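Local coordinates for protein galactokinase (Bifidobacterium longum subsp. infantis ATCC 15697 = JCM 1222 = DSM 20088, PDB 6TEQ) that probably phosphorylates galactose with ATP, as galactokinases of the GHMP kinase family do, and here holds 2-deoxy-2-fluoro-galactose in its sugar pocket, at residues E5-L10 with A400-P405; H62-A67 with S131-G136; E231-D236 with H383-K388; Y360-T365 with I373-D378. One frame throughout, in Å; residues are numbered along the deposited sequence. Where two conformers were deposited one is given.

Contact 1: E5-L10 with A400-P405; sequences EFIEPL and APRALP
Glu-5 meets the edge of strand 402-404 through its carbonyl O, which takes the N-H of Ala-403 at 2.8 Å (173°). Farther out, its OE2 reaches Arg-402 NH1 through a water that donates to the carboxylate and accepts from the guanidinium edge; the direct separation of OE2 and NH1 is 5.3 Å, and the salt-bridge partner of Arg-402 is Asp-236. Phe-6 pairs with Ala-403 in a parallel bridge. Its CG is anti to the carbonyl carbon (chi1 -82°), which turns the ring face over the methyl: Ala-403 CB sits 3.5 Å from the Phe-6 ring centroid, 11° off the normal, a CH-pi contact. A serine in place of Phe-6 would probably leave that methyl without its aromatic cover and His-383 without the ring it stacks on. Ile-7 N closes the ladder on Ala-403 O at 2.8 Å, so both polar backbone atoms of Ala-403 are bonded to segment 5-10, at Glu-5 O and Ile-7 N. In one of its two conformers, the CG1 branch of Ile-7 lies 3.8 Å from Arg-402 CD, in the aliphatic part of the arginine chain. Glu-8, also in one of two conformers, crosses Pro-405 CG with its carboxylate, and Pro-9 CD touches that same CG at 3.8 Å. The pattern is that of a short parallel edge strand, here the N-terminal outermost strand of a five-stranded mixed sheet.

Contact 2: H62-A67 with S131-G136; sequences HRTFIA and SCVPLG
The imidazole of His-62 presents its edge to the loop: Cys-132 O lies near the ring plane, 3.4 Å from His-62 CD2, while Cys-132 SG stands obliquely, 4.8 Å from the ring centroid and 62° off the normal. His-62 NE2 is hydrogen-bonded to Ile-7 O, which helps fix the ring's rotation. The thiol comes close to the strand because SG is placed between the backbone N and the carbonyl carbon of Cys-132 (chi1 61°); there it accepts a weak, bent bond from Arg-63 N at 3.5 Å. The return bond is firmer, Cys-132 N to Arg-63 O at 3.2 Å. Next along, Thr-64 and Ser-131 form an antiparallel non-hydrogen-bonded pair whose hydroxyls, Thr-64 OG1 and Ser-131 OG, are 2.6 Å apart and hydrogen-bonded. Ser-131 OG also accepts Val-133 N at 3.0 Å, so a single oxygen ties strand and loop together. Val-133 CG2 packs on the backbone carbonyl of His-62, 3.6 Å from its O. The Val-133 N to Ser-131 OG bond makes an ST turn, at the point where the chain leaves strand 125-131 for the glycine- and serine-rich ADP-binding loop of GHMP kinases, of which Gly-136 is a part.

Contact 3: E231-D236 with H383-K388; sequences ELLVVD and HEIAQK
Strand 231-236 and helix 383-388 run nearly parallel, their axes 24° apart and 9.1 Å at closest approach, with Val-235 and Ala-386 the nearest pair of CA atoms. Alternation along the strand sends Glu-231, Leu-233 and Val-235 toward the helix. Leu-233 carries most of the apolar contact: CG is anti to the backbone N (chi1 174°), and the two methyls are divided between neighbouring helix residues. CD2 meets Ile-385 CG2 at 3.5 Å, the two side chains crossing at a slant, whereas CD1 lies 4.1 Å from Ala-386 CB. The same alanine methyl is the neighbour of Val-235 CG2, at a looser 4.4 Å, so the Ala-386 methyl lies near two strand residues while the larger Ile-385 beside it reaches Val-377 of the adjacent strand. Helix 382-396 is the connection of a split beta-alpha-beta crossover: strands 372-378 and 402-404, both antiparallel to strand 230-236 and hence parallel to each other, precede and follow it in the chain, with strand 230-236 between them in the sheet and the helix running along it. At the N-terminal end of the segments the contact turns polar. In one of the two conformers of Glu-231, a water donates to its OE2 and accepts from His-383 N, each at 2.9 Å, and is also hydrogen-bonded to His-383 ND1, so three protein atoms grip one solvent molecule. The other carboxylate oxygen of that conformer, Glu-231 OE1, receives the backbone N-H groups of Gly-380 and Gly-382, which probably holds the acid near the beginning of the helix.

Contact 4: Y360-T365 with I373-D378; sequences YGARMT and IIALVD
Tyr-360 reaches along the neighbouring strand toward Asp-378. Its CB lies 4.2 Å from Leu-376 CB; with CG anti to the carbonyl carbon (chi1 -70°), CD2 passes 3.6 Å from Leu-376 O, which sits at the ring edge, in plane. CE2 then comes beside the carboxylate, and the tip OH donates to Asp-378 OD1 at 2.6 Å through the syn lone pair, ring and carboxylate planes being 84° apart. A phenylalanine here would probably leave Asp-378 OD1 without this donor and the carboxylate freer to turn. The Tyr-360 backbone N also binds Leu-376 O at 2.9 Å, bent to 135°. The ladder continues with Leu-376 N to Gly-361 O and a reciprocal pair, Arg-363 N to Ile-374 O and Ile-374 N to Arg-363 O, the latter 2.8 Å. Between these lies the non-hydrogen-bonded pair Ala-362 and Ala-375, its methyl carbons CB and CB 3.8 Å apart. On the opposite face, Arg-363 and Ile-374 run side by side, CG to CG1 at 3.8 Å. The result is an antiparallel beta hairpin at the sheet edge, in the GHMP kinase C-terminal region, and through the Arg-363 guanidinium it is salt-bridged to Glu-46, which binds galactose.

In the fold
From the N terminus, strand 5-6 waits almost 400 residues for its partner, so contact 1 closes a loop holding the other three contacts. Contact 2 closes first, returning from strand 125-131 to strand 54-70 in the larger sheet. Contact 3 opens later at strand 230-236, and the hairpin of contact 4 forms and closes within it before helix 382-396 completes it; contacts 2 and 3 are thus in series, and none cross. Contacts 1, 3 and 4 share the five-stranded sheet. Contact 1 and contact 2 meet where the chain after strand 5-6 passes strand 54-70, joining that sheet's edge to the larger one.

Contact 1: E5-L10 with A400-P405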
loop_
_atom_site.group_PDB
_atom_site.type_symbol
_atom_site.label_atom_id
_atom_site.label_comp_id
_atom_site.label_asym_id
_atom_site.label_seq_id
_atom_site.Cartn_x
_atom_site.Cartn_y
_atom_site.Cartn_z
ATOM N N GLU A 5 20.483 -6.227 6.775
ATOM C CA GLU A 5 20.242 -4.777 6.957
ATOM C C GLU A 5 18.804 -4.520 7.404
ATOM O O GLU A 5 17.892 -5.008 6.715
ATOM C CB GLU A 5 20.519 -4.005 5.669
ATOM C CG GLU A 5 20.378 -2.507 5.749
ATOM C CD GLU A 5 20.577 -1.757 4.431
ATOM O OE1 GLU A 5 20.835 -0.539 4.507
ATOM O OE2 GLU A 5 20.434 -2.394 3.328
ATOM N N PHE A 6 18.635 -3.631 8.388
ATOM C CA PHE A 6 17.339 -3.005 8.746
ATOM C C PHE A 6 17.390 -1.567 8.223
ATOM O O PHE A 6 18.357 -0.826 8.473
ATOM C CB PHE A 6 17.044 -3.072 10.245
ATOM C CG PHE A 6 16.457 -4.388 10.699
ATOM C CD1 PHE A 6 17.219 -5.555 10.643
ATOM C CD2 PHE A 6 15.126 -4.483 11.112
ATOM C CE1 PHE A 6 16.691 -6.772 11.045
ATOM C CE2 PHE A 6 14.596 -5.698 11.515
ATOM C CZ PHE A 6 15.376 -6.848 11.468
ATOM N N ILE A 7 16.379 -1.219 7.425
ATOM C CA ILE A 7 16.205 0.103 6.757
ATOM C C ILE A 7 15.399 0.973 7.710
ATOM O O ILE A 7 14.192 0.724 7.835
ATOM C CB ILE A 7 15.449 -0.049 5.425
ATOM C CG1 ILE A 7 16.215 -0.966 4.475
ATOM C CG2 ILE A 7 15.163 1.302 4.796
ATOM C CD1 ILE A 7 17.651 -0.561 4.339
ATOM N N GLU A 8 16.040 1.936 8.362
ATOM C CA GLU A 8 15.433 2.741 9.446
ATOM C C GLU A 8 14.550 3.826 8.826
ATOM O O GLU A 8 14.807 4.304 7.719
ATOM C CB GLU A 8 16.521 3.310 10.346
ATOM C CG GLU A 8 17.232 2.258 11.180
ATOM C CD GLU A 8 16.307 1.485 12.107
ATOM O OE1 GLU A 8 16.431 0.237 12.224
ATOM O OE2 GLU A 8 15.418 2.127 12.670
ATOM N N PRO A 9 13.468 4.276 9.495
ATOM C CA PRO A 9 12.718 5.380 8.923
ATOM C C PRO A 9 13.455 6.696 9.222
ATOM O O PRO A 9 14.090 6.886 10.230
ATOM C CB PRO A 9 11.390 5.380 9.692
ATOM C CG PRO A 9 11.742 4.704 10.988
ATOM C CD PRO A 9 12.820 3.685 10.662
ATOM N N LEU A 10 13.330 7.614 8.284
ATOM C CA LEU A 10 13.730 9.005 8.447
ATOM C C LEU A 10 12.888 9.614 9.563
ATOM O O LEU A 10 11.626 9.509 9.565
ATOM C CB LEU A 10 13.531 9.785 7.134
ATOM C CG LEU A 10 14.411 9.419 5.948
ATOM C CD1 LEU A 10 13.814 10.036 4.684
ATOM C CD2 LEU A 10 15.856 9.869 6.132
ATOM N N ALA A 400 20.204 -10.817 -1.381
ATOM C CA ALA A 400 20.007 -10.586 0.060
ATOM C C ALA A 400 18.704 -9.866 0.293
ATOM O O ALA A 400 18.410 -8.879 -0.383
ATOM C CB ALA A 400 21.114 -9.795 0.652
ATOM N N PRO A 401 17.949 -10.242 1.344
ATOM C CA PRO A 401 16.789 -9.445 1.726
ATOM C C PRO A 401 17.233 -8.266 2.585
ATOM O O PRO A 401 18.389 -8.224 3.080
ATOM C CB PRO A 401 15.950 -10.472 2.487
ATOM C CG PRO A 401 16.974 -11.307 3.176
ATOM C CD PRO A 401 18.129 -11.412 2.213
ATOM N N ARG A 402 16.244 -7.429 2.923
ATOM C CA ARG A 402 16.470 -6.379 3.946
ATOM C C ARG A 402 15.204 -6.298 4.774
ATOM O O ARG A 402 14.117 -6.622 4.260
ATOM C CB ARG A 402 16.861 -5.059 3.308
ATOM C CG ARG A 402 15.803 -4.501 2.400
ATOM C CD ARG A 402 16.364 -3.371 1.514
ATOM N NE ARG A 402 15.400 -3.034 0.527
ATOM C CZ ARG A 402 15.632 -2.201 -0.459
ATOM N NH1 ARG A 402 16.773 -1.517 -0.459
ATOM N NH2 ARG A 402 14.700 -2.019 -1.378
ATOM N N ALA A 403 15.310 -5.808 5.972
ATOM C CA ALA A 403 14.185 -5.742 6.887
ATOM C C ALA A 403 13.941 -4.300 7.274
ATOM O O ALA A 403 14.707 -3.416 6.976
ATOM C CB ALA A 403 14.460 -6.632 8.084
ATOM N N LEU A 404 12.769 -4.062 7.837
ATOM C CA LEU A 404 12.376 -2.704 8.269
ATOM C C LEU A 404 11.705 -2.875 9.618
ATOM O O LEU A 404 10.871 -3.772 9.758
ATOM C CB LEU A 404 11.316 -2.110 7.318
ATOM C CG LEU A 404 11.577 -1.705 5.883
ATOM C CD1 LEU A 404 11.692 -2.934 5.048
ATOM C CD2 LEU A 404 10.363 -0.873 5.410
ATOM N N PRO A 405 11.952 -1.975 10.594
ATOM C CA PRO A 405 11.107 -1.894 11.770
ATOM C C PRO A 405 9.709 -1.477 11.333
ATOM O O PRO A 405 9.558 -0.759 10.332
ATOM C CB PRO A 405 11.753 -0.830 12.629
ATOM C CG PRO A 405 12.458 0.045 11.629
ATOM C CD PRO A 405 12.947 -0.907 10.548
HETATM O O HOH W 1 20.494 -6.954 3.871
HETATM O O HOH W 2 19.153 -1.454 1.063
#

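Contact 2: H62-A67 with S131-G136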
loop_
_atom_site.group_PDB
_atom_site.type_symbol
_atom_site.label_atom_id
_atom_site.label_comp_id
_atom_site.label_asym_id
_atom_site.label_seq_id
_atom_site.Cartn_x
_atom_site.Cartn_y
_atom_site.Cartn_z
ATOM N N HIS A 62 8.001 4.782 7.891
ATOM C CA HIS A 62 8.790 5.126 6.686
ATOM C C HIS A 62 7.911 6.004 5.801
ATOM O O HIS A 62 6.786 5.586 5.432
ATOM C CB HIS A 62 9.183 3.885 5.896
ATOM C CG HIS A 62 10.045 2.978 6.694
ATOM N ND1 HIS A 62 9.512 2.244 7.737
ATOM C CD2 HIS A 62 11.373 2.718 6.646
ATOM C CE1 HIS A 62 10.502 1.576 8.329
ATOM N NE2 HIS A 62 11.644 1.820 7.647
ATOM N N ARG A 63 8.385 7.189 5.437
ATOM C CA ARG A 63 7.633 8.195 4.695
ATOM C C ARG A 63 8.422 8.677 3.485
ATOM O O ARG A 63 9.703 8.650 3.502
ATOM C CB ARG A 63 7.242 9.330 5.600
ATOM C CG ARG A 63 6.321 8.892 6.754
ATOM C CD ARG A 63 6.334 9.815 7.950
ATOM N NE ARG A 63 5.537 11.041 7.835
ATOM C CZ ARG A 63 4.221 11.139 7.979
ATOM N NH1 ARG A 63 3.481 10.069 8.209
ATOM N NH2 ARG A 63 3.646 12.331 7.937
ATOM N N THR A 64 7.651 9.202 2.537
ATOM C CA THR A 64 8.166 10.024 1.425
ATOM C C THR A 64 7.902 11.475 1.842
ATOM O O THR A 64 6.716 11.821 2.091
ATOM C CB THR A 64 7.480 9.680 0.119
ATOM O OG1 THR A 64 7.910 8.354 -0.156
ATOM C CG2 THR A 64 7.783 10.592 -1.055
ATOM N N PHE A 65 8.929 12.306 1.772
ATOM C CA PHE A 65 8.888 13.728 2.103
ATOM C C PHE A 65 8.974 14.540 0.835
ATOM O O PHE A 65 9.772 14.234 -0.068
ATOM C CB PHE A 65 10.050 14.136 3.008
ATOM C CG PHE A 65 9.925 13.527 4.376
ATOM C CD1 PHE A 65 10.337 12.237 4.597
ATOM C CD2 PHE A 65 9.575 14.296 5.473
ATOM C CE1 PHE A 65 10.184 11.677 5.848
ATOM C CE2 PHE A 65 9.382 13.726 6.717
ATOM C CZ PHE A 65 9.731 12.423 6.902
ATOM N N ILE A 66 8.013 15.437 0.691
ATOM C CA ILE A 66 7.927 16.297 -0.509
ATOM C C ILE A 66 8.119 17.726 -0.047
ATOM O O ILE A 66 7.298 18.245 0.741
ATOM C CB ILE A 66 6.633 16.176 -1.292
ATOM C CG1 ILE A 66 6.655 16.928 -2.640
ATOM C CG2 ILE A 66 5.405 16.459 -0.445
ATOM C CD1 ILE A 66 5.344 16.882 -3.366
ATOM N N ALA A 67 9.152 18.359 -0.571
ATOM C CA ALA A 67 9.294 19.843 -0.456
ATOM C C ALA A 67 8.628 20.421 -1.716
ATOM O O ALA A 67 8.970 19.991 -2.826
ATOM C CB ALA A 67 10.747 20.212 -0.320
ATOM N N SER A 131 12.708 9.914 0.116
ATOM C CA SER A 131 11.937 8.816 0.702
ATOM C C SER A 131 12.830 7.845 1.459
ATOM O O SER A 131 14.003 7.671 1.087
ATOM C CB SER A 131 11.155 8.120 -0.401
ATOM O OG SER A 131 10.249 7.185 0.117
ATOM N N CYS A 132 12.232 7.122 2.391
ATOM C CA CYS A 132 12.836 5.903 2.936
ATOM C C CYS A 132 11.865 4.708 2.759
ATOM O O CYS A 132 12.089 3.714 3.443
ATOM C CB CYS A 132 13.232 6.111 4.377
ATOM S SG CYS A 132 11.821 6.499 5.439
ATOM N N VAL A 133 10.786 4.831 1.961
ATOM C CA VAL A 133 9.934 3.672 1.603
ATOM C C VAL A 133 10.695 2.884 0.547
ATOM O O VAL A 133 10.903 3.391 -0.555
ATOM C CB VAL A 133 8.537 4.079 1.132
ATOM C CG1 VAL A 133 7.681 2.868 0.841
ATOM C CG2 VAL A 133 7.882 4.989 2.105
ATOM N N PRO A 134 11.171 1.658 0.874
ATOM C CA PRO A 134 12.099 0.944 -0.008
ATOM C C PRO A 134 11.481 0.627 -1.384
ATOM O O PRO A 134 10.311 0.193 -1.521
ATOM C CB PRO A 134 12.514 -0.305 0.814
ATOM C CG PRO A 134 12.181 0.063 2.247
ATOM C CD PRO A 134 10.967 0.962 2.156
ATOM N N LEU A 135 12.252 0.932 -2.424
ATOM C CA LEU A 135 11.828 0.704 -3.806
ATOM C C LEU A 135 11.677 -0.806 -4.032
ATOM O O LEU A 135 12.528 -1.571 -3.529
ATOM C CB LEU A 135 12.867 1.312 -4.753
ATOM C CG LEU A 135 12.935 2.833 -4.673
ATOM C CD1 LEU A 135 14.097 3.385 -5.482
ATOM C CD2 LEU A 135 11.610 3.446 -5.138
ATOM N N GLY A 136 10.609 -1.195 -4.710
ATOM C CA GLY A 136 10.340 -2.590 -5.123
ATOM C C GLY A 136 9.913 -3.485 -3.983
ATOM O O GLY A 136 9.603 -4.659 -4.222
#

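Contact 3: E231-D236 with H383-K388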
loop_
_atom_site.group_PDB
_atom_site.type_symbol
_atom_site.label_atom_id
_atom_site.label_comp_id
_atom_site.label_asym_id
_atom_site.label_seq_id
_atom_site.Cartn_x
_atom_site.Cartn_y
_atom_site.Cartn_z
ATOM N N GLU A 231 6.177 -8.034 17.951
ATOM C CA GLU A 231 6.982 -7.261 16.986
ATOM C C GLU A 231 6.487 -7.695 15.606
ATOM O O GLU A 231 6.327 -8.913 15.374
ATOM C CB GLU A 231 8.476 -7.496 17.286
ATOM C CG GLU A 231 9.433 -7.263 16.121
ATOM C CD GLU A 231 10.898 -7.495 16.467
ATOM O OE1 GLU A 231 11.193 -8.187 17.493
ATOM O OE2 GLU A 231 11.748 -7.016 15.701
ATOM N N LEU A 232 6.217 -6.734 14.731
ATOM C CA LEU A 232 5.803 -7.069 13.361
ATOM C C LEU A 232 7.073 -7.014 12.534
ATOM O O LEU A 232 7.564 -5.917 12.273
ATOM C CB LEU A 232 4.761 -6.096 12.839
ATOM C CG LEU A 232 4.255 -6.448 11.458
ATOM C CD1 LEU A 232 3.403 -7.680 11.476
ATOM C CD2 LEU A 232 3.493 -5.254 10.912
ATOM N N LEU A 233 7.588 -8.182 12.180
ATOM C CA LEU A 233 8.780 -8.277 11.324
ATOM C C LEU A 233 8.311 -7.973 9.904
ATOM O O LEU A 233 7.359 -8.585 9.451
ATOM C CB LEU A 233 9.406 -9.672 11.426
ATOM C CG LEU A 233 10.583 -9.913 10.463
ATOM C CD1 LEU A 233 11.691 -8.930 10.737
ATOM C CD2 LEU A 233 11.119 -11.319 10.584
ATOM N N VAL A 234 9.038 -7.115 9.206
ATOM C CA VAL A 234 8.785 -6.853 7.776
ATOM C C VAL A 234 10.094 -7.095 7.018
ATOM O O VAL A 234 11.099 -6.518 7.449
ATOM C CB VAL A 234 8.262 -5.434 7.566
ATOM C CG1 VAL A 234 8.128 -5.147 6.055
ATOM C CG2 VAL A 234 6.983 -5.236 8.311
ATOM N N VAL A 235 10.071 -7.990 6.020
ATOM C CA VAL A 235 11.277 -8.322 5.265
ATOM C C VAL A 235 10.972 -8.087 3.811
ATOM O O VAL A 235 10.082 -8.748 3.253
ATOM C CB VAL A 235 11.745 -9.777 5.525
ATOM C CG1 VAL A 235 12.903 -10.136 4.581
ATOM C CG2 VAL A 235 12.102 -9.971 6.979
ATOM N N ASP A 236 11.689 -7.175 3.215
ATOM C CA ASP A 236 11.688 -6.962 1.764
ATOM C C ASP A 236 12.590 -8.007 1.121
ATOM O O ASP A 236 13.802 -8.065 1.385
ATOM C CB ASP A 236 12.152 -5.544 1.479
ATOM C CG ASP A 236 12.358 -5.214 0.005
ATOM O OD1 ASP A 236 11.969 -6.010 -0.859
ATOM O OD2 ASP A 236 12.913 -4.153 -0.229
ATOM N N HIS A 383 15.006 -9.625 14.637
ATOM C CA HIS A 383 16.374 -9.627 14.044
ATOM C C HIS A 383 16.790 -11.054 13.790
ATOM O O HIS A 383 17.302 -11.331 12.708
ATOM C CB HIS A 383 17.402 -8.934 14.918
ATOM C CG HIS A 383 17.462 -7.468 14.676
ATOM N ND1 HIS A 383 16.352 -6.642 14.894
ATOM C CD2 HIS A 383 18.452 -6.696 14.177
ATOM C CE1 HIS A 383 16.679 -5.405 14.552
ATOM N NE2 HIS A 383 17.968 -5.422 14.111
ATOM N N GLU A 384 16.558 -11.938 14.751
ATOM C CA GLU A 384 16.993 -13.351 14.603
ATOM C C GLU A 384 16.304 -13.967 13.406
ATOM O O GLU A 384 16.974 -14.658 12.631
ATOM C CB GLU A 384 16.539 -14.165 15.808
ATOM C CG GLU A 384 16.906 -15.640 15.742
ATOM C CD GLU A 384 17.169 -16.138 17.156
ATOM O OE1 GLU A 384 16.205 -16.646 17.734
ATOM O OE2 GLU A 384 18.303 -15.878 17.718
ATOM N N ILE A 385 14.994 -13.729 13.255
ATOM C CA ILE A 385 14.234 -14.369 12.156
ATOM C C ILE A 385 14.654 -13.746 10.824
ATOM O O ILE A 385 14.829 -14.484 9.851
ATOM C CB ILE A 385 12.734 -14.286 12.417
ATOM C CG1 ILE A 385 12.351 -15.151 13.629
ATOM C CG2 ILE A 385 11.945 -14.709 11.163
ATOM C CD1 ILE A 385 10.949 -14.916 14.132
ATOM N N ALA A 386 14.840 -12.445 10.769
ATOM C CA ALA A 386 15.358 -11.767 9.550
ATOM C C ALA A 386 16.701 -12.359 9.151
ATOM O O ALA A 386 16.923 -12.643 7.992
ATOM C CB ALA A 386 15.439 -10.294 9.789
ATOM N N GLN A 387 17.581 -12.623 10.108
ATOM C CA GLN A 387 18.901 -13.170 9.761
ATOM C C GLN A 387 18.784 -14.629 9.294
ATOM O O GLN A 387 19.502 -15.014 8.362
ATOM C CB GLN A 387 19.819 -13.033 10.969
ATOM C CG GLN A 387 21.258 -13.438 10.632
ATOM C CD GLN A 387 21.815 -12.532 9.563
ATOM O OE1 GLN A 387 21.990 -11.306 9.793
ATOM N NE2 GLN A 387 22.063 -13.110 8.383
ATOM N N LYS A 388 17.871 -15.405 9.913
ATOM C CA LYS A 388 17.580 -16.765 9.401
ATOM C C LYS A 388 17.093 -16.688 7.951
ATOM O O LYS A 388 17.487 -17.541 7.133
ATOM C CB LYS A 388 16.603 -17.462 10.332
ATOM C CG LYS A 388 17.275 -17.946 11.606
ATOM C CD LYS A 388 16.333 -18.609 12.548
ATOM C CE LYS A 388 17.067 -19.238 13.711
ATOM N NZ LYS A 388 16.129 -19.644 14.774
HETATM O O HOH W 3 14.354 -7.724 16.751
#

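Contact 4: Y360-T365 with I373-D378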
loop_
_atom_site.group_PDB
_atom_site.type_symbol
_atom_site.label_atom_id
_atom_site.label_comp_id
_atom_site.label_asym_id
_atom_site.label_seq_id
_atom_site.Cartn_x
_atom_site.Cartn_y
_atom_site.Cartn_z
ATOM N N TYR A 360 4.082 -16.445 15.020
ATOM C CA TYR A 360 2.643 -16.754 15.186
ATOM C C TYR A 360 2.039 -16.954 13.811
ATOM O O TYR A 360 1.223 -17.807 13.596
ATOM C CB TYR A 360 1.944 -15.633 15.931
ATOM C CG TYR A 360 2.334 -15.542 17.362
ATOM C CD1 TYR A 360 1.737 -16.357 18.310
ATOM C CD2 TYR A 360 3.308 -14.665 17.755
ATOM C CE1 TYR A 360 2.090 -16.239 19.643
ATOM C CE2 TYR A 360 3.726 -14.617 19.041
ATOM C CZ TYR A 360 3.101 -15.380 20.011
ATOM O OH TYR A 360 3.516 -15.239 21.304
ATOM N N GLY A 361 2.511 -16.138 12.858
ATOM C CA GLY A 361 2.150 -16.330 11.472
ATOM C C GLY A 361 2.933 -15.394 10.583
ATOM O O GLY A 361 3.549 -14.451 11.102
ATOM N N ALA A 362 2.908 -15.674 9.307
ATOM C CA ALA A 362 3.696 -14.909 8.332
ATOM C C ALA A 362 3.031 -14.987 6.959
ATOM O O ALA A 362 2.430 -16.027 6.597
ATOM C CB ALA A 362 5.113 -15.480 8.288
ATOM N N ARG A 363 3.153 -13.907 6.191
ATOM C CA ARG A 363 2.492 -13.829 4.897
ATOM C C ARG A 363 3.190 -12.778 4.066
ATOM O O ARG A 363 3.630 -11.761 4.601
ATOM C CB ARG A 363 1.000 -13.477 5.038
ATOM C CG ARG A 363 0.707 -12.182 5.775
ATOM C CD ARG A 363 -0.758 -11.942 6.035
ATOM N NE ARG A 363 -1.419 -11.733 4.780
ATOM C CZ ARG A 363 -1.396 -10.629 4.025
ATOM N NH1 ARG A 363 -1.874 -10.694 2.810
ATOM N NH2 ARG A 363 -0.985 -9.481 4.467
ATOM N N MET A 364 3.093 -12.955 2.762
ATOM C CA MET A 364 3.352 -11.823 1.865
ATOM C C MET A 364 2.361 -10.687 2.165
ATOM O O MET A 364 1.254 -10.929 2.648
ATOM C CB MET A 364 3.237 -12.280 0.437
ATOM C CG MET A 364 1.875 -12.851 0.004
ATOM S SD MET A 364 1.455 -12.481 -1.692
ATOM C CE MET A 364 1.054 -10.747 -1.542
ATOM N N THR A 365 2.761 -9.458 1.875
ATOM C CA THR A 365 1.891 -8.266 1.996
ATOM C C THR A 365 1.932 -7.469 0.685
ATOM O O THR A 365 2.975 -7.460 -0.029
ATOM C CB THR A 365 2.310 -7.367 3.192
ATOM O OG1 THR A 365 1.274 -6.414 3.488
ATOM C CG2 THR A 365 3.635 -6.659 3.004
ATOM N N ILE A 373 7.408 -9.761 2.929
ATOM C CA ILE A 373 6.628 -10.554 3.877
ATOM C C ILE A 373 6.540 -9.800 5.178
ATOM O O ILE A 373 7.378 -8.967 5.524
ATOM C CB ILE A 373 7.167 -12.000 4.053
ATOM C CG1 ILE A 373 8.457 -12.089 4.870
ATOM C CG2 ILE A 373 7.285 -12.716 2.751
ATOM C CD1 ILE A 373 8.484 -13.309 5.673
ATOM N N ILE A 374 5.556 -10.199 5.958
ATOM C CA ILE A 374 5.376 -9.764 7.340
ATOM C C ILE A 374 5.169 -11.001 8.197
ATOM O O ILE A 374 4.703 -12.031 7.745
ATOM C CB ILE A 374 4.229 -8.768 7.465
ATOM C CG1 ILE A 374 2.884 -9.441 7.272
ATOM C CG2 ILE A 374 4.465 -7.584 6.526
ATOM C CD1 ILE A 374 1.687 -8.531 7.372
ATOM N N ALA A 375 5.524 -10.848 9.453
ATOM C CA ALA A 375 5.343 -11.897 10.450
ATOM C C ALA A 375 5.050 -11.286 11.803
ATOM O O ALA A 375 5.746 -10.323 12.248
ATOM C CB ALA A 375 6.594 -12.771 10.492
ATOM N N LEU A 376 4.087 -11.871 12.480
ATOM C CA LEU A 376 3.806 -11.582 13.889
ATOM C C LEU A 376 4.766 -12.485 14.636
ATOM O O LEU A 376 4.639 -13.682 14.534
ATOM C CB LEU A 376 2.355 -11.868 14.234
ATOM C CG LEU A 376 1.363 -10.840 13.768
ATOM C CD1 LEU A 376 -0.066 -11.416 13.968
ATOM C CD2 LEU A 376 1.505 -9.513 14.507
ATOM N N VAL A 377 5.635 -11.869 15.434
ATOM C CA VAL A 377 6.647 -12.586 16.200
ATOM C C VAL A 377 6.674 -12.029 17.616
ATOM O O VAL A 377 6.190 -10.930 17.854
ATOM C CB VAL A 377 8.023 -12.484 15.532
ATOM C CG1 VAL A 377 7.968 -12.884 14.091
ATOM C CG2 VAL A 377 8.612 -11.110 15.683
ATOM N N ASP A 378 7.287 -12.775 18.525
ATOM C CA ASP A 378 7.479 -12.197 19.871
ATOM C C ASP A 378 8.464 -11.038 19.824
ATOM O O ASP A 378 9.459 -11.063 19.054
ATOM C CB ASP A 378 7.937 -13.221 20.885
ATOM C CG ASP A 378 6.841 -14.236 21.227
ATOM O OD1 ASP A 378 5.647 -13.826 21.357
ATOM O OD2 ASP A 378 7.152 -15.401 21.253
#